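PDB 4W4T: MxaA from Stigmatella aurantiaca, which releases the finished myxalamid chain through its terminal reductase domain, the part described here, an NADPH-binding Rossmann-fold domain of the short-chain dehydrogenase type. Local coordinates for residues V274-D279 and L335-W340; A280-T285 and V316-M321; L55-L60 and E142-Y147. One frame throughout, in Å; residues are numbered along the deposited sequence.

Contact 1 (V274-D279 and L335-W340); sequences VAPSVD and LPYDQW
A small two-stranded parallel sheet, separate from the large Rossmann sheet, joins strand 274-277 to strand 333-336, and Pro276 pairs with Leu335 at the point where the second strand runs into helix 337-348. Two backbone bonds define the pairing: Leu335 N donates to Ala275 O (3.0 Å), and Leu335 O receives Ser277 N at 2.9 Å. The CA of Pro276 adds a C-H...O contact to the same Leu335 O. Leu335 thus bonds to the residues before and after Pro276, and the proline ring makes a CH-pi contact: Pro276 CD stands 3.5 Å from the centroid of the five-membered ring of Trp340, only 7° off the ring normal, so the pyrrolidine lies over one indole face. The Trp340 CG is anti to the backbone N (chi1 -180°), which carries the indole from the first turn of helix 337-348 against the Pro276 ring. Its NE1 then donates to Val274 O at 3.0 Å; the oxygen lies in the indole plane, while NE1 sits well above the carbonyl plane and the N-H...O angle is a bent 137°. Val274 divides its branches, CG1 meeting Trp340 CD1 and CG2 pressing on Leu335 CD1 at a tight 3.5 Å. Pro276 CB also touches Tyr337 CD1, near the plane of that ring. Cys269 and Met272 of helix 261-272 also pack on Trp340. The buried indole is thus fixed by face and edge together: carbon covers one face, and a backbone carbonyl satisfies its N-H.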
# COMPACT_ATOMS: atom_id res chain seq x y z
N VAL A 274 -3.07 22.42 -0.34
CA VAL A 274 -1.67 22.72 -0.07
C VAL A 274 -0.73 21.90 -0.97
O VAL A 274 -0.99 20.73 -1.26
CB VAL A 274 -1.34 22.50 1.42
CG1 VAL A 274 -1.53 21.04 1.81
CG2 VAL A 274 0.07 22.96 1.70
N ALA A 275 0.35 22.53 -1.42
CA ALA A 275 1.31 21.87 -2.30
C ALA A 275 2.72 22.06 -1.74
O ALA A 275 2.97 23.03 -1.02
CB ALA A 275 1.22 22.42 -3.72
N PRO A 276 3.64 21.14 -2.07
CA PRO A 276 4.99 21.21 -1.52
C PRO A 276 5.92 22.08 -2.34
O PRO A 276 5.84 22.05 -3.57
CB PRO A 276 5.45 19.75 -1.55
CG PRO A 276 4.77 19.19 -2.75
CD PRO A 276 3.43 19.87 -2.81
N SER A 277 6.79 22.84 -1.69
CA SER A 277 7.86 23.49 -2.42
C SER A 277 8.99 22.47 -2.51
O SER A 277 9.60 22.11 -1.50
CB SER A 277 8.31 24.79 -1.75
OG SER A 277 8.67 24.57 -0.39
N VAL A 278 9.22 21.95 -3.70
CA VAL A 278 10.33 21.03 -3.92
C VAL A 278 11.33 21.75 -4.81
O VAL A 278 10.95 22.63 -5.59
CB VAL A 278 9.86 19.71 -4.55
CG1 VAL A 278 8.90 18.99 -3.61
CG2 VAL A 278 9.19 19.97 -5.89
N ASP A 279 12.61 21.41 -4.69
CA ASP A 279 13.61 22.12 -5.49
C ASP A 279 13.96 21.40 -6.80
O ASP A 279 14.88 21.82 -7.49
CB ASP A 279 14.88 22.37 -4.68
CG ASP A 279 15.40 21.12 -4.00
OD1 ASP A 279 15.16 20.01 -4.52
OD2 ASP A 279 16.08 21.25 -2.96
N LEU A 335 3.93 24.73 1.27
CA LEU A 335 4.67 24.31 2.45
C LEU A 335 5.95 23.59 2.08
O LEU A 335 6.00 22.89 1.06
CB LEU A 335 3.82 23.37 3.31
CG LEU A 335 2.57 23.86 4.02
CD1 LEU A 335 1.91 22.64 4.64
CD2 LEU A 335 2.95 24.88 5.10
N PRO A 336 6.98 23.72 2.92
CA PRO A 336 8.17 22.87 2.79
C PRO A 336 7.75 21.41 2.64
O PRO A 336 6.74 21.01 3.22
CB PRO A 336 8.92 23.11 4.10
CG PRO A 336 8.50 24.47 4.53
CD PRO A 336 7.08 24.64 4.07
N TYR A 337 8.50 20.63 1.85
CA TYR A 337 8.09 19.27 1.51
C TYR A 337 7.83 18.39 2.74
O TYR A 337 6.89 17.59 2.75
CB TYR A 337 9.13 18.57 0.63
CG TYR A 337 8.70 17.18 0.26
CD1 TYR A 337 7.74 16.98 -0.72
CD2 TYR A 337 9.21 16.06 0.91
CE1 TYR A 337 7.32 15.71 -1.05
CE2 TYR A 337 8.79 14.79 0.58
CZ TYR A 337 7.84 14.62 -0.39
OH TYR A 337 7.42 13.36 -0.73
N ASP A 338 8.66 18.53 3.76
CA ASP A 338 8.49 17.71 4.95
C ASP A 338 7.19 18.04 5.68
O ASP A 338 6.48 17.14 6.16
CB ASP A 338 9.69 17.86 5.88
CG ASP A 338 10.98 17.43 5.20
OD1 ASP A 338 11.05 16.27 4.73
OD2 ASP A 338 11.91 18.26 5.12
N GLN A 339 6.84 19.32 5.72
CA GLN A 339 5.60 19.74 6.34
C GLN A 339 4.41 19.31 5.49
O GLN A 339 3.40 18.90 6.03
CB GLN A 339 5.58 21.25 6.55
CG GLN A 339 6.55 21.72 7.63
CD GLN A 339 6.59 23.23 7.74
OE1 GLN A 339 5.55 23.90 7.70
NE2 GLN A 339 7.80 23.78 7.88
N TRP A 340 4.53 19.44 4.17
CA TRP A 340 3.48 18.95 3.27
C TRP A 340 3.24 17.45 3.45
O TRP A 340 2.09 16.98 3.52
CB TRP A 340 3.84 19.26 1.82
CG TRP A 340 2.81 18.79 0.86
CD1 TRP A 340 1.67 19.44 0.49
CD2 TRP A 340 2.83 17.56 0.12
NE1 TRP A 340 0.97 18.68 -0.43
CE2 TRP A 340 1.67 17.53 -0.67
CE3 TRP A 340 3.73 16.49 0.06
CZ2 TRP A 340 1.37 16.46 -1.52
CZ3 TRP A 340 3.43 15.43 -0.79
CH2 TRP A 340 2.26 15.42 -1.55

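Contact 2 (A280-T285 and V316-M321); sequences ALLDLT and VRADEM
Leu282 reaches over the start of helix 318-328 while Val316 CG1 packs against its CB, and the backbones meet as a single antiparallel bridge, a hydrogen-bonded pair joining the loop between strands 274-277 and 285-286 to the residue before the N-cap of that helix. Both bonds of the pair form: Val316 N gives to Leu282 O at 3.0 Å, with the donor in the carbonyl plane, and Leu282 N gives to Val316 O at 2.9 Å, with a more bent N-H...O angle of 135°. The bond from CA to CB of Leu282 points toward the other segment. Its CG lies anti to the carbonyl carbon (chi1 -58°), and from there CD1 extends over the first helical turn, touching Ala318 CA at 3.7 Å and, more loosely, CG of the selenomethionine Met321. Val316 meets it from the other segment with CG1, which rests 3.6 Å from Leu282 CB. The same methyl also receives Leu284 CD1, the two side chains crossing at a slant, so one valine branch serves both leucines. The other Leu284 methyl, CD2, faces the selenium of Met321 at the wider spacing of 4.3 Å, the Met321 chain being bent at both chi2 and chi3.

Arg317, next after Val316, occupies the N-cap position. Its backbone N bonds almost straight (177°) to Glu320 OE1, which uses its anti lone pair, and its guanidinium joins Asp319 and Glu320 in a salt-bridge network. Outside the segments, Asp283 is held by Arg246 N and Asn312 N, anchoring the loop beside strand 239-248, and Met376 packs on Leu282. A water bridges the segments, accepting from Ala318 N at 3.0 Å; it also lies near Ala280 O, too close for that distance to be trusted.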
# COMPACT_ATOMS: atom_id res chain seq x y z
N ALA A 280 13.24 20.34 -7.14
CA ALA A 280 13.53 19.61 -8.37
C ALA A 280 13.24 20.44 -9.63
O ALA A 280 12.40 21.34 -9.62
CB ALA A 280 12.72 18.32 -8.41
N LEU A 281 13.96 20.12 -10.71
CA LEU A 281 13.61 20.65 -12.03
C LEU A 281 12.61 19.69 -12.65
O LEU A 281 13.00 18.70 -13.27
CB LEU A 281 14.84 20.77 -12.92
CG LEU A 281 16.03 21.49 -12.31
CD1 LEU A 281 17.22 21.47 -13.25
CD2 LEU A 281 15.65 22.92 -11.95
N LEU A 282 11.32 19.98 -12.49
CA LEU A 282 10.27 19.04 -12.85
C LEU A 282 10.18 18.79 -14.35
O LEU A 282 10.11 19.72 -15.16
CB LEU A 282 8.93 19.53 -12.32
CG LEU A 282 8.89 19.75 -10.80
CD1 LEU A 282 7.66 20.55 -10.42
CD2 LEU A 282 8.90 18.42 -10.05
N ASP A 283 10.18 17.51 -14.71
CA ASP A 283 9.88 17.07 -16.06
C ASP A 283 8.41 16.72 -16.24
O ASP A 283 7.84 15.96 -15.46
CB ASP A 283 10.71 15.84 -16.41
CG ASP A 283 10.48 15.39 -17.83
OD1 ASP A 283 10.62 16.26 -18.71
OD2 ASP A 283 10.16 14.20 -18.08
N LEU A 284 7.79 17.28 -17.27
CA LEU A 284 6.46 16.85 -17.70
C LEU A 284 6.51 16.73 -19.21
O LEU A 284 6.66 17.73 -19.92
CB LEU A 284 5.37 17.84 -17.29
CG LEU A 284 4.89 17.87 -15.84
CD1 LEU A 284 5.82 18.70 -14.99
CD2 LEU A 284 3.50 18.47 -15.82
N THR A 285 6.41 15.50 -19.69
CA THR A 285 6.58 15.21 -21.11
C THR A 285 5.28 14.65 -21.69
O THR A 285 4.95 13.49 -21.45
CB THR A 285 7.71 14.20 -21.33
OG1 THR A 285 8.88 14.61 -20.61
CG2 THR A 285 8.04 14.07 -22.80
N VAL A 316 10.13 22.69 -15.50
CA VAL A 316 9.27 23.65 -14.83
C VAL A 316 9.63 23.61 -13.35
O VAL A 316 10.04 22.57 -12.84
CB VAL A 316 7.76 23.32 -15.07
CG1 VAL A 316 7.38 22.02 -14.41
CG2 VAL A 316 6.87 24.45 -14.55
N ARG A 317 9.54 24.75 -12.67
CA ARG A 317 9.76 24.77 -11.23
C ARG A 317 8.44 24.52 -10.53
O ARG A 317 7.38 24.81 -11.08
CB ARG A 317 10.38 26.10 -10.80
CG ARG A 317 11.80 26.26 -11.33
CD ARG A 317 12.40 27.61 -11.01
NE ARG A 317 11.60 28.69 -11.57
CZ ARG A 317 10.80 29.46 -10.84
NH1 ARG A 317 10.72 29.25 -9.53
NH2 ARG A 317 10.10 30.43 -11.41
N ALA A 318 8.49 23.96 -9.32
CA ALA A 318 7.27 23.69 -8.57
C ALA A 318 6.40 24.94 -8.38
O ALA A 318 5.17 24.87 -8.50
CB ALA A 318 7.61 23.08 -7.22
N ASP A 319 7.01 26.08 -8.06
CA ASP A 319 6.19 27.25 -7.78
C ASP A 319 5.48 27.75 -9.04
O ASP A 319 4.41 28.33 -8.96
CB ASP A 319 7.00 28.39 -7.12
CG ASP A 319 8.18 28.87 -7.96
OD1 ASP A 319 8.24 28.61 -9.17
OD2 ASP A 319 9.08 29.54 -7.38
N GLU A 320 6.07 27.48 -10.21
CA GLU A 320 5.38 27.78 -11.47
C GLU A 320 4.16 26.86 -11.63
O GLU A 320 3.07 27.29 -12.01
CB GLU A 320 6.33 27.63 -12.67
CG GLU A 320 7.55 28.54 -12.60
CD GLU A 320 8.50 28.33 -13.78
OE1 GLU A 320 9.01 27.20 -13.98
OE2 GLU A 320 8.75 29.32 -14.50
N MSE A 321 4.35 25.58 -11.32
CA MSE A 321 3.24 24.64 -11.36
C MSE A 321 2.08 25.12 -10.50
O MSE A 321 0.94 25.11 -10.93
CB MSE A 321 3.68 23.25 -10.90
CG MSE A 321 4.38 22.44 -11.93
SE MSE A 321 3.17 21.96 -13.41
CE MSE A 321 1.70 21.16 -12.44
O HOH W 1 11.07 22.97 -8.27

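Contact 3 (L55-L60 and E142-Y147); sequences LRTILL and EIDAIY
Charge comes first at the leading end of this strand pair, where Arg56 grips the Asp144 carboxylate side-on. Arg56 NE points straight at the syn lone pair of OD2 (174°), and Arg56 NH2 reaches Asp144 OD1 at 2.8 Å; the guanidinium and carboxylate planes are only 19° apart. Arg56 N also donates to Asp144 OD2, at 2.7 Å and on its anti lone pair, so that oxygen takes a backbone and a side-chain donor together. OD1 has a second salt-bridge partner in Arg181, and the two positive groups sharing it would be expected to stabilise the ionised carboxylate.

Among the uncharged polar contacts, Thr57 OG1 donates to Glu142 O, at an unusually short 2.5 Å, at the end of helix 133-142. With OG1 set between the backbone N and the carbonyl carbon (chi1 59°), the hydroxyl faces the turn that leads into strand 145-148. The regular pairing then begins: Leu59 N bonds to Ala145 O and Tyr147 N to Leu59 O, each at 2.8 Å, in parallel register.

Apolar contacts lie on both faces. Ile58 CG2 meets Tyr147 CD1 at 3.5 Å, obliquely to the ring, and Leu60 CD1 rests on Tyr147 CB; Tyr147 OH is hydrogen-bonded to Ser298 OG. Helix 66-78 packs on Leu60 and Tyr147 here. On the opposite face Leu59 CB packs against Ile143 CG2, with helix 159-177 covering Leu59 and Ile146. Neighbouring parallel strands with helices on both faces are the core of a Rossmann fold, and both lead toward NADPH-binding residues, Thr64 to Leu67 and Asn149.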
# COMPACT_ATOMS: atom_id res chain seq x y z
N LEU A 55 8.62 -2.36 -44.41
CA LEU A 55 8.13 -3.16 -43.28
C LEU A 55 6.70 -3.60 -43.52
O LEU A 55 5.80 -2.77 -43.69
CB LEU A 55 8.18 -2.38 -41.97
CG LEU A 55 9.51 -1.99 -41.31
CD1 LEU A 55 9.24 -1.20 -40.04
CD2 LEU A 55 10.38 -3.19 -41.01
N ARG A 56 6.48 -4.92 -43.50
CA ARG A 56 5.15 -5.47 -43.76
C ARG A 56 4.36 -5.63 -42.46
O ARG A 56 3.14 -5.46 -42.43
CB ARG A 56 5.28 -6.81 -44.49
CG ARG A 56 6.04 -6.76 -45.82
CD ARG A 56 6.56 -8.14 -46.23
NE ARG A 56 7.58 -8.57 -45.29
CZ ARG A 56 8.30 -9.67 -45.40
NH1 ARG A 56 8.16 -10.49 -46.44
NH2 ARG A 56 9.20 -9.94 -44.47
N THR A 57 5.07 -5.95 -41.38
CA THR A 57 4.43 -6.28 -40.11
C THR A 57 5.23 -5.78 -38.91
O THR A 57 6.46 -5.72 -38.95
CB THR A 57 4.29 -7.80 -39.92
OG1 THR A 57 5.60 -8.35 -39.98
CG2 THR A 57 3.43 -8.42 -41.02
N ILE A 58 4.51 -5.46 -37.85
CA ILE A 58 5.12 -4.94 -36.63
C ILE A 58 4.49 -5.58 -35.41
O ILE A 58 3.26 -5.69 -35.33
CB ILE A 58 4.97 -3.40 -36.56
CG1 ILE A 58 5.84 -2.74 -37.63
CG2 ILE A 58 5.29 -2.91 -35.15
CD1 ILE A 58 5.66 -1.22 -37.77
N LEU A 59 5.31 -6.01 -34.46
CA LEU A 59 4.77 -6.45 -33.18
C LEU A 59 4.86 -5.34 -32.14
O LEU A 59 5.94 -4.82 -31.87
CB LEU A 59 5.51 -7.69 -32.68
CG LEU A 59 5.05 -8.16 -31.29
CD1 LEU A 59 3.63 -8.70 -31.30
CD2 LEU A 59 6.02 -9.19 -30.70
N LEU A 60 3.72 -5.00 -31.55
CA LEU A 60 3.68 -4.01 -30.48
C LEU A 60 3.32 -4.68 -29.16
O LEU A 60 2.32 -5.37 -29.06
CB LEU A 60 2.67 -2.90 -30.78
CG LEU A 60 2.48 -1.81 -29.71
CD1 LEU A 60 3.79 -1.07 -29.43
CD2 LEU A 60 1.37 -0.84 -30.14
N GLU A 142 6.63 -14.20 -39.07
CA GLU A 142 5.72 -13.18 -39.58
C GLU A 142 6.17 -11.73 -39.31
O GLU A 142 5.96 -10.84 -40.15
CB GLU A 142 4.33 -13.43 -39.01
CG GLU A 142 3.75 -14.77 -39.49
CD GLU A 142 2.26 -14.93 -39.21
OE1 GLU A 142 1.71 -14.19 -38.36
OE2 GLU A 142 1.63 -15.80 -39.85
N ILE A 143 6.82 -11.51 -38.18
CA ILE A 143 7.10 -10.14 -37.71
C ILE A 143 8.36 -9.53 -38.30
O ILE A 143 9.42 -10.15 -38.29
CB ILE A 143 7.24 -10.10 -36.18
CG1 ILE A 143 5.95 -10.60 -35.53
CG2 ILE A 143 7.60 -8.66 -35.70
CD1 ILE A 143 4.72 -9.83 -35.94
N ASP A 144 8.26 -8.29 -38.81
CA ASP A 144 9.43 -7.64 -39.37
C ASP A 144 10.18 -6.81 -38.33
O ASP A 144 11.40 -6.72 -38.36
CB ASP A 144 9.05 -6.74 -40.57
CG ASP A 144 8.66 -7.54 -41.82
OD1 ASP A 144 8.98 -8.75 -41.92
OD2 ASP A 144 8.06 -6.95 -42.74
N ALA A 145 9.43 -6.19 -37.44
CA ALA A 145 10.04 -5.33 -36.43
C ALA A 145 9.20 -5.30 -35.14
O ALA A 145 8.01 -5.62 -35.13
CB ALA A 145 10.23 -3.91 -36.99
N ILE A 146 9.85 -4.95 -34.04
CA ILE A 146 9.23 -5.00 -32.72
C ILE A 146 9.33 -3.66 -32.00
O ILE A 146 10.41 -3.09 -31.88
CB ILE A 146 9.88 -6.08 -31.83
CG1 ILE A 146 9.74 -7.46 -32.48
CG2 ILE A 146 9.23 -6.09 -30.44
CD1 ILE A 146 10.82 -8.44 -32.07
N TYR A 147 8.20 -3.16 -31.52
CA TYR A 147 8.16 -2.04 -30.59
C TYR A 147 7.81 -2.60 -29.22
O TYR A 147 6.66 -2.98 -28.98
CB TYR A 147 7.16 -0.97 -31.03
CG TYR A 147 7.58 -0.22 -32.30
CD1 TYR A 147 7.58 -0.85 -33.53
CD2 TYR A 147 7.95 1.12 -32.25
CE1 TYR A 147 7.96 -0.19 -34.69
CE2 TYR A 147 8.34 1.79 -33.41
CZ TYR A 147 8.34 1.13 -34.62
OH TYR A 147 8.71 1.80 -35.78

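Overall arrangement
From the N terminus, contact 3 comes first: segment 55-60 opens it and 142-147 closes it, 82 residues apart at their nearest ends, tying together two neighbouring strands of the large parallel sheet. It is complete before either of the others begins. Contact 1 opens next, at 274-279, and contact 2 follows directly at 280-285. Contact 2 closes first, at 316-321, and contact 1 at 335-340, so the smaller loop lies within the larger. These two touch through Val278 CG2 and Ala318 CB, packing the start of helix 318-328 on the loop that follows strand 274-277. Contact 3 lies on the opposite side of the chain's centre from the other two, its centre about 46 Å from that of contact 1.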